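Local structure of CdnC (7MGV) at residues A[36-41]-A[329-334]; A[91-96]-A[339-344]; A[57-62]-A[118-123]; A[103-106]-A[112-115]; A[238-243]-A[288-293]. The protein probably uses ATP to close side-chain ester links (omega-ester macrocycles) in a ribosomally made precursor peptide, as an ATP-grasp ligase of graspetide biosynthesis. All blocks are in the same frame, centred on the assembly; numbering follows the deposited sequence.

Interaction 1: residues A[36-41]-A[329-334]; sequences IDKVTE and EENRIS
The start of helix 332-341, near the C-terminal end of the ATP-grasp fold, lies here against helix 35-46 of the N-terminal pre-ATP-grasp domain, so the contact joins two parts of the fold that are far apart in sequence. The backbones come close, with Val39 CA and Ser334 CA 4.8 Å apart, a spacing that the small side chain of Ser334 probably allows. Ser334 CB sits on the Val39 methyl CG2 at 3.7 Å; that branch of the valine lies beside its own backbone N, while CG1 points along another direction, onto Trp93. Ser334 OG also lies near Lys38 CB, but its hydrogen bond goes to Asp325, whose carboxylate takes Asn331 ND2 as well and the backbone N of Ile333. Asp325 thus fixes the first turn of the helix and holds the Asn331 amide in place, with its oxygen turned to the lysine. Phe321 adds an apolar cover next to Val39 and Ser334. The charged end of Lys38 turns back along its own helix to a salt bridge with Glu41 OE1, on the syn side of the carboxylate. Lys38 crosses Asn331 at about a right angle, and its aliphatic chain, bent at chi2 (64°) and again at chi4, folds round the amide oxygen without bonding to it: Lys38 CG is 3.4 Å from Asn331 OD1.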
# COMPACT_ATOMS: atom_id res chain seq x y z
N ILE A 36 3.99 11.64 -21.66
CA ILE A 36 4.73 10.45 -22.03
C ILE A 36 5.32 10.56 -23.43
O ILE A 36 6.25 9.83 -23.76
CB ILE A 36 3.83 9.20 -21.90
CG1 ILE A 36 4.67 7.92 -21.94
CG2 ILE A 36 2.77 9.19 -22.99
CD1 ILE A 36 3.84 6.66 -22.09
N ASP A 37 4.80 11.47 -24.26
CA ASP A 37 5.25 11.54 -25.65
C ASP A 37 6.70 11.98 -25.75
O ASP A 37 7.50 11.36 -26.46
CB ASP A 37 4.34 12.49 -26.44
CG ASP A 37 3.35 11.76 -27.32
OD1 ASP A 37 3.40 10.51 -27.35
OD2 ASP A 37 2.53 12.43 -27.98
N LYS A 38 7.07 13.04 -25.04
CA LYS A 38 8.45 13.52 -25.11
C LYS A 38 9.41 12.56 -24.43
O LYS A 38 10.54 12.36 -24.89
CB LYS A 38 8.56 14.92 -24.50
CG LYS A 38 9.11 15.97 -25.46
CD LYS A 38 8.18 16.17 -26.65
CE LYS A 38 8.72 17.20 -27.62
NZ LYS A 38 9.85 16.67 -28.44
N VAL A 39 8.97 11.93 -23.33
CA VAL A 39 9.79 10.91 -22.68
C VAL A 39 10.04 9.75 -23.63
O VAL A 39 11.16 9.24 -23.74
CB VAL A 39 9.12 10.44 -21.37
CG1 VAL A 39 9.87 9.24 -20.80
CG2 VAL A 39 9.07 11.57 -20.36
N THR A 40 9.00 9.33 -24.36
CA THR A 40 9.15 8.24 -25.33
C THR A 40 10.07 8.64 -26.47
O THR A 40 10.88 7.83 -26.94
CB THR A 40 7.78 7.82 -25.86
OG1 THR A 40 6.99 7.29 -24.78
CG2 THR A 40 7.92 6.76 -26.94
N GLU A 41 9.97 9.89 -26.94
CA GLU A 41 10.87 10.36 -27.99
C GLU A 41 12.32 10.32 -27.53
O GLU A 41 13.21 9.86 -28.26
CB GLU A 41 10.47 11.78 -28.41
CG GLU A 41 11.61 12.59 -29.00
CD GLU A 41 11.23 14.02 -29.30
OE1 GLU A 41 10.01 14.32 -29.32
OE2 GLU A 41 12.14 14.85 -29.51
N GLU A 329 13.58 24.32 -21.53
CA GLU A 329 13.98 24.37 -22.93
C GLU A 329 14.01 22.94 -23.48
O GLU A 329 14.86 22.13 -23.07
CB GLU A 329 15.33 25.05 -23.10
CG GLU A 329 15.76 25.20 -24.55
CD GLU A 329 17.20 24.80 -24.78
OE1 GLU A 329 17.94 25.56 -25.43
OE2 GLU A 329 17.60 23.71 -24.31
N GLU A 330 13.08 22.64 -24.38
CA GLU A 330 13.00 21.33 -25.04
C GLU A 330 12.85 20.19 -24.03
O GLU A 330 13.47 19.14 -24.16
CB GLU A 330 14.21 21.09 -25.95
CG GLU A 330 14.36 22.13 -27.05
CD GLU A 330 13.91 21.62 -28.41
OE1 GLU A 330 12.69 21.59 -28.66
OE2 GLU A 330 14.78 21.25 -29.22
N ASN A 331 12.01 20.42 -23.01
CA ASN A 331 11.54 19.38 -22.10
C ASN A 331 12.70 18.68 -21.39
O ASN A 331 12.98 17.49 -21.59
CB ASN A 331 10.66 18.37 -22.85
CG ASN A 331 9.65 19.05 -23.76
OD1 ASN A 331 9.89 19.21 -24.96
ND2 ASN A 331 8.53 19.46 -23.19
N ARG A 332 13.39 19.46 -20.55
CA ARG A 332 14.54 18.93 -19.83
C ARG A 332 14.15 17.86 -18.81
O ARG A 332 14.92 16.93 -18.57
CB ARG A 332 15.31 20.06 -19.15
CG ARG A 332 16.14 20.90 -20.11
CD ARG A 332 17.15 20.05 -20.87
NE ARG A 332 16.68 19.69 -22.20
CZ ARG A 332 17.30 18.84 -23.01
NH1 ARG A 332 18.44 18.27 -22.63
NH2 ARG A 332 16.79 18.57 -24.20
N ILE A 333 12.97 17.98 -18.20
CA ILE A 333 12.54 16.98 -17.22
C ILE A 333 12.22 15.66 -17.93
O ILE A 333 12.52 14.58 -17.41
CB ILE A 333 11.33 17.49 -16.41
CG1 ILE A 333 11.66 18.83 -15.76
CG2 ILE A 333 10.93 16.47 -15.35
CD1 ILE A 333 10.51 19.42 -14.97
N SER A 334 11.61 15.73 -19.11
CA SER A 334 11.37 14.52 -19.88
C SER A 334 12.68 13.85 -20.28
O SER A 334 12.80 12.62 -20.24
CB SER A 334 10.53 14.84 -21.12
OG SER A 334 9.27 15.38 -20.75

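Interaction 2: residues A[91-96]-A[339-344]; sequences TVWYRR and DLLCDK
Strand 91-94, an inner strand of the parallel sheet in the pre-ATP-grasp domain, meets the C-terminal end of helix 332-341, which stops in a Schellman motif. One polar bond and one apolar contact join them, and Leu341 serves in both. The polar part is a hydrogen bond from Thr91 OG1 to Leu341 O, 3.0 Å long, which comes in the carbonyl plane on a lone pair at a C=O...donor angle of 129°; the threonine thus takes a carbonyl of the last helical turn. To reach it, the hydroxyl sits between the backbone N and the carbonyl carbon of Thr91 (chi1 69°). In the Schellman turn itself, Asp343 at positive phi is the C-prime residue, with Lys344 N bonded to Asp339 O at 2.7 Å and a longer bond from Asp343 N to Leu340 O. The apolar part lies two residues along the strand, where the Leu341 side chain crosses Trp93 at about a right angle. Glycerol, probably from the crystallisation liquor, is hydrogen-bonded to Trp93 NE1, while on one ring face Arg95 CG lies 3.6 Å above the plane. Leu341 reaches the benzo side of the indole obliquely and the root of the side chain too: its CD1 is 3.7 Å from both Trp93 CB and Trp93 CE3.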
# COMPACT_ATOMS: atom_id res chain seq x y z
N THR A 91 13.95 -1.76 -17.42
CA THR A 91 13.35 -1.03 -16.31
C THR A 91 11.85 -0.96 -16.51
O THR A 91 11.32 -1.29 -17.58
CB THR A 91 13.91 0.39 -16.16
OG1 THR A 91 13.45 1.20 -17.26
CG2 THR A 91 15.42 0.40 -16.11
N VAL A 92 11.15 -0.53 -15.46
CA VAL A 92 9.73 -0.24 -15.52
C VAL A 92 9.51 1.16 -14.96
O VAL A 92 10.19 1.57 -14.01
CB VAL A 92 8.89 -1.29 -14.76
CG1 VAL A 92 9.25 -1.30 -13.28
CG2 VAL A 92 7.40 -1.04 -14.95
N TRP A 93 8.58 1.90 -15.56
CA TRP A 93 8.16 3.20 -15.05
C TRP A 93 6.67 3.11 -14.77
O TRP A 93 5.85 3.16 -15.70
CB TRP A 93 8.48 4.32 -16.04
CG TRP A 93 8.05 5.67 -15.54
CD1 TRP A 93 7.87 6.05 -14.24
CD2 TRP A 93 7.74 6.83 -16.33
NE1 TRP A 93 7.47 7.36 -14.18
CE2 TRP A 93 7.38 7.86 -15.45
CE3 TRP A 93 7.73 7.08 -17.71
CZ2 TRP A 93 7.02 9.13 -15.89
CZ3 TRP A 93 7.37 8.35 -18.15
CH2 TRP A 93 7.02 9.35 -17.24
N TYR A 94 6.31 2.98 -13.50
CA TYR A 94 4.92 2.86 -13.08
C TYR A 94 4.44 4.24 -12.64
O TYR A 94 4.72 4.68 -11.53
CB TYR A 94 4.78 1.83 -11.96
CG TYR A 94 3.41 1.79 -11.32
CD1 TYR A 94 2.25 1.93 -12.08
CD2 TYR A 94 3.27 1.61 -9.95
CE1 TYR A 94 1.00 1.89 -11.49
CE2 TYR A 94 2.03 1.58 -9.35
CZ TYR A 94 0.90 1.71 -10.13
OH TYR A 94 -0.35 1.68 -9.54
N ARG A 95 3.73 4.92 -13.54
CA ARG A 95 2.97 6.10 -13.15
C ARG A 95 1.68 5.64 -12.47
O ARG A 95 0.93 4.84 -13.04
CB ARG A 95 2.66 6.96 -14.38
CG ARG A 95 3.86 7.17 -15.29
CD ARG A 95 3.60 8.26 -16.31
NE ARG A 95 2.68 9.28 -15.82
CZ ARG A 95 2.89 10.59 -15.90
NH1 ARG A 95 4.00 11.05 -16.46
NH2 ARG A 95 1.99 11.44 -15.42
N ARG A 96 1.45 6.14 -11.26
CA ARG A 96 0.42 5.57 -10.39
C ARG A 96 -0.93 5.51 -11.08
O ARG A 96 -1.38 6.50 -11.68
CB ARG A 96 0.32 6.37 -9.09
CG ARG A 96 -0.59 5.70 -8.07
CD ARG A 96 -0.49 6.34 -6.69
NE ARG A 96 -0.91 5.41 -5.65
CZ ARG A 96 -0.98 5.71 -4.36
NH1 ARG A 96 -0.66 6.93 -3.94
NH2 ARG A 96 -1.37 4.79 -3.48
N ASP A 339 16.68 9.56 -19.66
CA ASP A 339 18.04 9.14 -19.33
C ASP A 339 18.04 8.23 -18.11
O ASP A 339 18.83 7.28 -18.03
CB ASP A 339 18.93 10.36 -19.09
CG ASP A 339 19.21 11.13 -20.36
OD1 ASP A 339 18.83 10.65 -21.45
OD2 ASP A 339 19.82 12.22 -20.27
N LEU A 340 17.17 8.51 -17.13
CA LEU A 340 17.11 7.66 -15.94
C LEU A 340 16.56 6.28 -16.28
O LEU A 340 17.06 5.27 -15.76
CB LEU A 340 16.24 8.34 -14.88
CG LEU A 340 16.19 7.65 -13.51
CD1 LEU A 340 17.43 7.97 -12.68
CD2 LEU A 340 14.92 8.06 -12.76
N LEU A 341 15.55 6.21 -17.14
CA LEU A 341 14.93 4.92 -17.44
C LEU A 341 15.82 4.05 -18.33
O LEU A 341 15.70 2.82 -18.29
CB LEU A 341 13.57 5.14 -18.11
CG LEU A 341 12.49 5.82 -17.26
CD1 LEU A 341 11.16 5.85 -18.00
CD2 LEU A 341 12.35 5.13 -15.91
N CYS A 342 16.71 4.67 -19.11
CA CYS A 342 17.64 3.95 -19.96
C CYS A 342 18.99 3.71 -19.29
O CYS A 342 19.95 3.32 -19.97
CB CYS A 342 17.86 4.71 -21.27
SG CYS A 342 16.35 5.15 -22.16
N ASP A 343 19.09 3.95 -17.98
CA ASP A 343 20.32 3.74 -17.21
C ASP A 343 21.46 4.61 -17.73
O ASP A 343 22.62 4.20 -17.77
CB ASP A 343 20.73 2.26 -17.21
CG ASP A 343 21.59 1.90 -16.01
OD1 ASP A 343 21.67 2.71 -15.07
OD2 ASP A 343 22.19 0.80 -16.01
N LYS A 344 21.13 5.84 -18.13
CA LYS A 344 22.12 6.83 -18.55
C LYS A 344 22.19 7.99 -17.57
O LYS A 344 22.53 9.11 -17.96
CB LYS A 344 21.81 7.32 -19.96
CG LYS A 344 22.05 6.28 -21.05
CD LYS A 344 21.65 6.79 -22.42
CE LYS A 344 22.43 8.04 -22.80
NZ LYS A 344 21.84 8.72 -23.98

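Interaction 3: residues A[57-62]-A[118-123]; sequences EYPLKN and GEIRNT
Tyr58 and Pro59, in the loop between strands 48-54 and 63-69, pack on Ile120 and Thr123 of helix 110-130, both elements of the pre-ATP-grasp domain. The tight part centres on Ile120, whose two branches divide the work. Its CG2 methyl, anti to the backbone N, comes obliquely to the Tyr58 ring, 3.5 Å from CE2. The other branch crosses the proline, with Ile120 CD1 3.6 Å from Pro59 CG. A cis peptide bond precedes Pro59, and the proline folds back over the tyrosine: Pro59 CB stands 3.8 Å above the centre of the Tyr58 ring. Contacts are sparser at the far end of the ring, where Tyr58 OH meets the Thr123 methyl CG2 at 3.5 Å, while Thr123 OG1 bonds back to Glu119 O. The second subunit covers both parts: its Pro223 packs on Tyr58 and its Tyr221 on Ile120, while its Gln189 and Thr190 bond to the Glu119 carboxylate. Trimming Tyr58 to an alanine here would probably leave Ile120 CG2 and Thr123 CG2 without their partner and open a gap under Pro59. The chemistry across the two segments is essentially apolar, so shape rather than directed bonds sets how the loop sits on the helix, and the same patch also serves the dimer interface.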
# COMPACT_ATOMS: atom_id res chain seq x y z
N GLU A 57 -7.21 -0.14 -19.78
CA GLU A 57 -7.61 -1.16 -20.74
C GLU A 57 -7.40 -2.58 -20.23
O GLU A 57 -7.63 -3.53 -20.98
CB GLU A 57 -6.86 -0.97 -22.06
CG GLU A 57 -6.85 0.45 -22.60
CD GLU A 57 -8.17 0.88 -23.23
OE1 GLU A 57 -8.16 1.22 -24.43
OE2 GLU A 57 -9.21 0.88 -22.54
N TYR A 58 -6.97 -2.74 -18.98
CA TYR A 58 -6.84 -4.05 -18.35
C TYR A 58 -8.01 -4.29 -17.42
O TYR A 58 -8.35 -3.39 -16.64
CB TYR A 58 -5.53 -4.15 -17.57
CG TYR A 58 -5.36 -5.44 -16.79
CD1 TYR A 58 -4.93 -6.60 -17.41
CD2 TYR A 58 -5.63 -5.49 -15.43
CE1 TYR A 58 -4.78 -7.78 -16.71
CE2 TYR A 58 -5.49 -6.66 -14.71
CZ TYR A 58 -5.06 -7.80 -15.36
OH TYR A 58 -4.91 -8.97 -14.65
N PRO A 59 -8.66 -5.46 -17.45
CA PRO A 59 -8.31 -6.63 -18.25
C PRO A 59 -9.08 -6.74 -19.56
O PRO A 59 -8.97 -7.76 -20.25
CB PRO A 59 -8.68 -7.78 -17.32
CG PRO A 59 -9.93 -7.27 -16.65
CD PRO A 59 -9.79 -5.76 -16.55
N LEU A 60 -9.86 -5.71 -19.90
CA LEU A 60 -10.76 -5.81 -21.05
C LEU A 60 -9.99 -5.85 -22.36
O LEU A 60 -10.12 -6.80 -23.14
CB LEU A 60 -11.75 -4.64 -21.03
CG LEU A 60 -13.21 -5.02 -21.28
CD1 LEU A 60 -13.66 -6.10 -20.31
CD2 LEU A 60 -14.12 -3.80 -21.18
N LYS A 61 -9.18 -4.82 -22.63
CA LYS A 61 -8.56 -4.67 -23.94
C LYS A 61 -7.11 -5.14 -24.01
O LYS A 61 -6.59 -5.32 -25.12
CB LYS A 61 -8.65 -3.20 -24.39
CG LYS A 61 -10.08 -2.77 -24.74
CD LYS A 61 -10.16 -1.28 -25.04
CE LYS A 61 -11.53 -0.89 -25.59
NZ LYS A 61 -12.65 -1.31 -24.70
N ASN A 62 -6.45 -5.34 -22.87
CA ASN A 62 -5.15 -6.00 -22.84
C ASN A 62 -5.27 -7.38 -22.20
O ASN A 62 -6.21 -7.65 -21.45
CB ASN A 62 -4.10 -5.18 -22.07
CG ASN A 62 -4.06 -3.73 -22.49
OD1 ASN A 62 -4.57 -2.87 -21.78
ND2 ASN A 62 -3.46 -3.46 -23.64
N GLY A 118 -11.35 -6.15 -7.09
CA GLY A 118 -10.30 -6.44 -6.13
C GLY A 118 -9.27 -7.41 -6.68
O GLY A 118 -8.06 -7.18 -6.57
N GLU A 119 -9.73 -8.49 -7.31
CA GLU A 119 -8.80 -9.47 -7.87
C GLU A 119 -8.00 -8.87 -9.02
O GLU A 119 -6.79 -9.13 -9.14
CB GLU A 119 -9.55 -10.71 -8.34
CG GLU A 119 -8.66 -11.77 -8.96
CD GLU A 119 -7.88 -12.57 -7.92
OE1 GLU A 119 -8.17 -12.42 -6.71
OE2 GLU A 119 -6.99 -13.36 -8.32
N ILE A 120 -8.64 -8.07 -9.87
CA ILE A 120 -7.94 -7.43 -10.98
C ILE A 120 -6.83 -6.52 -10.46
O ILE A 120 -5.67 -6.60 -10.90
CB ILE A 120 -8.94 -6.65 -11.86
CG1 ILE A 120 -9.81 -7.60 -12.67
CG2 ILE A 120 -8.22 -5.66 -12.76
CD1 ILE A 120 -11.08 -6.97 -13.20
N ARG A 121 -7.18 -5.64 -9.52
CA ARG A 121 -6.20 -4.72 -8.96
C ARG A 121 -5.06 -5.47 -8.28
O ARG A 121 -3.90 -5.10 -8.43
CB ARG A 121 -6.87 -3.77 -7.97
CG ARG A 121 -5.96 -2.65 -7.48
CD ARG A 121 -6.68 -1.72 -6.52
NE ARG A 121 -6.62 -2.20 -5.14
CZ ARG A 121 -7.40 -1.76 -4.16
NH1 ARG A 121 -8.30 -0.82 -4.41
NH2 ARG A 121 -7.28 -2.25 -2.94
N ASN A 122 -5.39 -6.53 -7.54
CA ASN A 122 -4.34 -7.26 -6.83
C ASN A 122 -3.42 -7.98 -7.81
O ASN A 122 -2.20 -7.97 -7.63
CB ASN A 122 -4.95 -8.24 -5.84
CG ASN A 122 -3.94 -8.75 -4.83
OD1 ASN A 122 -3.06 -9.54 -5.16
ND2 ASN A 122 -4.06 -8.29 -3.59
N THR A 123 -3.98 -8.59 -8.85
CA THR A 123 -3.15 -9.27 -9.84
C THR A 123 -2.20 -8.29 -10.52
O THR A 123 -1.00 -8.56 -10.66
CB THR A 123 -4.04 -9.97 -10.88
OG1 THR A 123 -4.73 -11.06 -10.26
CG2 THR A 123 -3.21 -10.49 -12.04

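Interaction 4: residues A[103-106]-A[112-115]; sequences GIKE and FYGA
Tyr113 presents a ring face to Lys105 where the short, weakly bonded helix 104-107 runs into helix 110-130 of the pre-ATP-grasp domain. The two side chains cross at about a right angle, the lysine running over the ring. Its CG forms a CH-pi contact, 3.9 Å from the centroid of the Tyr113 ring and 18° off the ring normal, somewhat toward the rim. Both side chains leave their backbones with CG anti to N (chi1 -164° for Lys105, -179° for Tyr113), which extends the ring toward the short helix and carries the lysine chain across it. At the root of the lysine, the backbone itself touches the ring, with Lys105 CA 3.4 Å from Tyr113 CE1. At the far end a bend at chi4 turns the amine back toward the ring, so that Lys105 NZ comes to 4.0 Å from Tyr113 CE2. Ile104 makes a lighter contact, its CG2 4.2 Å from Tyr113 CE1, and otherwise faces Pro59 and Leu60 and Tyr221 of the second subunit. On the neighbouring position of the long helix, Phe112 packs on an apolar side chain of the bound peptide. What the lysine methylenes and the aromatic face share is mainly dispersion, which keeps the apolar chain covered while the exposed lysine probably keeps its amine solvated at the ring's border.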
# COMPACT_ATOMS: atom_id res chain seq x y z
N GLY A 103 -14.82 -0.56 -18.08
CA GLY A 103 -15.78 -1.38 -18.78
C GLY A 103 -16.22 -2.63 -18.04
O GLY A 103 -17.22 -3.24 -18.44
N ILE A 104 -15.52 -3.02 -16.98
CA ILE A 104 -15.88 -4.22 -16.24
C ILE A 104 -17.24 -4.06 -15.57
O ILE A 104 -17.98 -5.04 -15.41
CB ILE A 104 -14.77 -4.57 -15.22
CG1 ILE A 104 -13.46 -4.88 -15.95
CG2 ILE A 104 -15.18 -5.74 -14.34
CD1 ILE A 104 -13.47 -6.21 -16.67
N LYS A 105 -17.59 -2.84 -15.17
CA LYS A 105 -18.86 -2.62 -14.48
C LYS A 105 -20.04 -2.97 -15.37
O LYS A 105 -21.03 -3.55 -14.90
CB LYS A 105 -18.95 -1.17 -14.01
CG LYS A 105 -20.03 -0.92 -12.96
CD LYS A 105 -20.02 0.52 -12.48
CE LYS A 105 -21.23 0.82 -11.61
NZ LYS A 105 -21.25 0.00 -10.37
N GLU A 106 -19.96 -2.65 -16.66
CA GLU A 106 -21.06 -2.94 -17.58
C GLU A 106 -21.13 -4.41 -17.96
O GLU A 106 -22.20 -4.88 -18.37
CB GLU A 106 -20.92 -2.09 -18.84
CG GLU A 106 -21.96 -0.99 -18.97
CD GLU A 106 -21.59 0.04 -20.03
OE1 GLU A 106 -20.92 -0.34 -21.01
OE2 GLU A 106 -21.98 1.22 -19.87
N PHE A 112 -20.77 -9.53 -8.36
CA PHE A 112 -19.39 -9.93 -8.59
C PHE A 112 -18.44 -8.75 -8.76
O PHE A 112 -17.22 -8.97 -8.83
CB PHE A 112 -19.28 -10.82 -9.84
CG PHE A 112 -20.04 -12.11 -9.73
CD1 PHE A 112 -19.55 -13.15 -8.97
CD2 PHE A 112 -21.23 -12.28 -10.42
CE1 PHE A 112 -20.25 -14.34 -8.88
CE2 PHE A 112 -21.93 -13.47 -10.34
CZ PHE A 112 -21.44 -14.50 -9.57
N TYR A 113 -18.95 -7.52 -8.82
CA TYR A 113 -18.14 -6.40 -9.29
C TYR A 113 -17.02 -6.06 -8.31
O TYR A 113 -15.87 -5.89 -8.71
CB TYR A 113 -19.04 -5.19 -9.54
CG TYR A 113 -18.30 -3.98 -10.06
CD1 TYR A 113 -17.54 -4.05 -11.22
CD2 TYR A 113 -18.36 -2.77 -9.39
CE1 TYR A 113 -16.86 -2.94 -11.69
CE2 TYR A 113 -17.69 -1.66 -9.85
CZ TYR A 113 -16.94 -1.74 -11.00
OH TYR A 113 -16.27 -0.64 -11.47
N GLY A 114 -17.36 -5.93 -7.02
CA GLY A 114 -16.34 -5.57 -6.04
C GLY A 114 -15.23 -6.59 -5.95
O GLY A 114 -14.04 -6.25 -5.97
N ALA A 115 -15.60 -7.87 -5.86
CA ALA A 115 -14.60 -8.93 -5.78
C ALA A 115 -13.76 -9.01 -7.05
O ALA A 115 -12.54 -9.21 -6.98
CB ALA A 115 -15.28 -10.28 -5.51

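Interaction 5: residues A[238-243]-A[288-293]; sequences ITVVGR and ELLDVY
Asp291 OD1 forms a salt bridge with Arg348 NE where helix 280-293 packs against strand 234-241 of an antiparallel sheet in the ATP-grasp fold. The same arginine also takes the carbonyl of Gly242 through NH1, which ties the helix to the turn after the strand. Arg243, just beyond that glycine, adds a second positive charge at longer range: its NH1 is 4.1 Å from Asp291 OD1, beyond a salt bridge, with the carboxylate oxygen at the edge of the guanidinium near its plane. The two planes are 31° apart, and a bend at chi3 (64°) turns the arginine's head toward the aspartate. Both positive groups would probably help keep Asp291 ionised. Gly242 has phi 65°, suited to a residue without a side chain, and so lets the chain turn sharply from strand 234-241 into the next strand.

Away from these charges the contact is apolar. Val240 and Leu290 point toward each other and meet tip to tip, with Ile286 of the same helix and Ile300 of the neighbouring strand beside the valine. With Leu290 cut back to an alanine, Val240 would probably face a gap between strand and helix, both leucine methyls being gone. Leu290 CD1 sits in the fork of the valine, 3.7 Å from Val240 CG2 and equally near CG1, while Leu290 CD2 lies 3.8 Å from Val240 CG1.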
# COMPACT_ATOMS: atom_id res chain seq x y z
N ILE A 238 9.34 21.64 -6.72
CA ILE A 238 10.65 21.06 -7.03
C ILE A 238 10.43 19.66 -7.57
O ILE A 238 9.97 18.77 -6.84
CB ILE A 238 11.57 21.05 -5.80
CG1 ILE A 238 11.70 22.46 -5.23
CG2 ILE A 238 12.93 20.50 -6.18
CD1 ILE A 238 12.26 22.50 -3.82
N THR A 239 10.75 19.46 -8.84
CA THR A 239 10.72 18.14 -9.47
C THR A 239 12.12 17.55 -9.42
O THR A 239 13.07 18.16 -9.91
CB THR A 239 10.21 18.23 -10.91
OG1 THR A 239 9.06 19.09 -10.96
CG2 THR A 239 9.82 16.84 -11.41
N VAL A 240 12.24 16.36 -8.84
CA VAL A 240 13.51 15.67 -8.71
C VAL A 240 13.43 14.38 -9.52
O VAL A 240 12.55 13.54 -9.27
CB VAL A 240 13.86 15.37 -7.25
CG1 VAL A 240 15.32 14.98 -7.12
CG2 VAL A 240 13.54 16.57 -6.39
N VAL A 241 14.34 14.24 -10.48
CA VAL A 241 14.49 13.03 -11.28
C VAL A 241 15.90 12.52 -11.02
O VAL A 241 16.87 13.06 -11.57
CB VAL A 241 14.25 13.28 -12.78
CG1 VAL A 241 14.30 11.96 -13.55
CG2 VAL A 241 12.92 13.99 -12.99
N GLY A 242 16.02 11.48 -10.20
CA GLY A 242 17.33 11.02 -9.78
C GLY A 242 18.03 12.07 -8.95
O GLY A 242 17.60 12.38 -7.83
N ARG A 243 19.11 12.63 -9.48
CA ARG A 243 19.81 13.74 -8.85
C ARG A 243 19.63 15.05 -9.61
O ARG A 243 20.30 16.04 -9.31
CB ARG A 243 21.29 13.42 -8.68
CG ARG A 243 21.55 12.10 -7.96
CD ARG A 243 22.98 11.99 -7.46
NE ARG A 243 23.29 13.00 -6.45
CZ ARG A 243 22.99 12.89 -5.16
NH1 ARG A 243 22.37 11.81 -4.71
NH2 ARG A 243 23.32 13.86 -4.31
N GLU A 288 18.59 14.51 -0.08
CA GLU A 288 18.62 13.61 1.07
C GLU A 288 17.25 13.02 1.36
O GLU A 288 17.16 11.87 1.80
CB GLU A 288 19.16 14.34 2.29
CG GLU A 288 19.38 13.45 3.50
CD GLU A 288 20.17 14.13 4.59
OE1 GLU A 288 20.23 13.59 5.71
OE2 GLU A 288 20.74 15.21 4.32
N LEU A 289 16.18 13.78 1.14
CA LEU A 289 14.83 13.24 1.31
C LEU A 289 14.59 12.10 0.33
O LEU A 289 14.10 11.02 0.71
CB LEU A 289 13.80 14.35 1.13
CG LEU A 289 12.32 13.97 1.15
CD1 LEU A 289 11.90 13.51 2.54
CD2 LEU A 289 11.46 15.14 0.69
N LEU A 290 14.94 12.32 -0.94
CA LEU A 290 14.80 11.24 -1.92
C LEU A 290 15.70 10.06 -1.58
O LEU A 290 15.36 8.91 -1.88
CB LEU A 290 15.08 11.76 -3.33
CG LEU A 290 13.86 12.38 -4.01
CD1 LEU A 290 13.87 13.89 -3.86
CD2 LEU A 290 13.79 11.98 -5.47
N ASP A 291 16.86 10.32 -0.96
CA ASP A 291 17.74 9.24 -0.54
C ASP A 291 17.11 8.42 0.58
O ASP A 291 17.18 7.19 0.58
CB ASP A 291 19.09 9.80 -0.09
CG ASP A 291 19.95 10.25 -1.25
OD1 ASP A 291 19.62 9.93 -2.40
OD2 ASP A 291 20.97 10.94 -1.00
N VAL A 292 16.50 9.10 1.56
CA VAL A 292 15.85 8.41 2.67
C VAL A 292 14.71 7.54 2.16
O VAL A 292 14.54 6.40 2.59
CB VAL A 292 15.37 9.42 3.72
CG1 VAL A 292 14.44 8.74 4.72
CG2 VAL A 292 16.55 10.06 4.44
N TYR A 293 13.91 8.07 1.22
CA TYR A 293 12.83 7.27 0.66
C TYR A 293 13.33 6.22 -0.32
O TYR A 293 12.61 5.24 -0.58
CB TYR A 293 11.80 8.17 -0.02
CG TYR A 293 10.76 8.71 0.93
CD1 TYR A 293 9.81 7.87 1.49
CD2 TYR A 293 10.73 10.05 1.27
CE1 TYR A 293 8.85 8.36 2.36
CE2 TYR A 293 9.78 10.55 2.14
CZ TYR A 293 8.84 9.70 2.68
OH TYR A 293 7.89 10.19 3.55

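In the fold
From the N terminus, helix 35-46 opens the longest loop, which interaction 1 closes only at residues 329-334. Interaction 3 closes a shorter loop inside it by joining 57-62 to 118-123, and interaction 4 nests within that loop in turn, and within interaction 2 as well; 3 and 4 touch through Pro59, Leu60, Ile120 and Ile104, and both reach the second subunit. Strand 91-94 starts interaction 2, which crosses interactions 1 and 3 along the chain and ends on the same helix 332-341 as interaction 1. Interaction 5 lies inside the loops of both 1 and 2, and touches them through Val241. Helix 332-341 thus links the parallel sheet's domain to the antiparallel sheet of interaction 5.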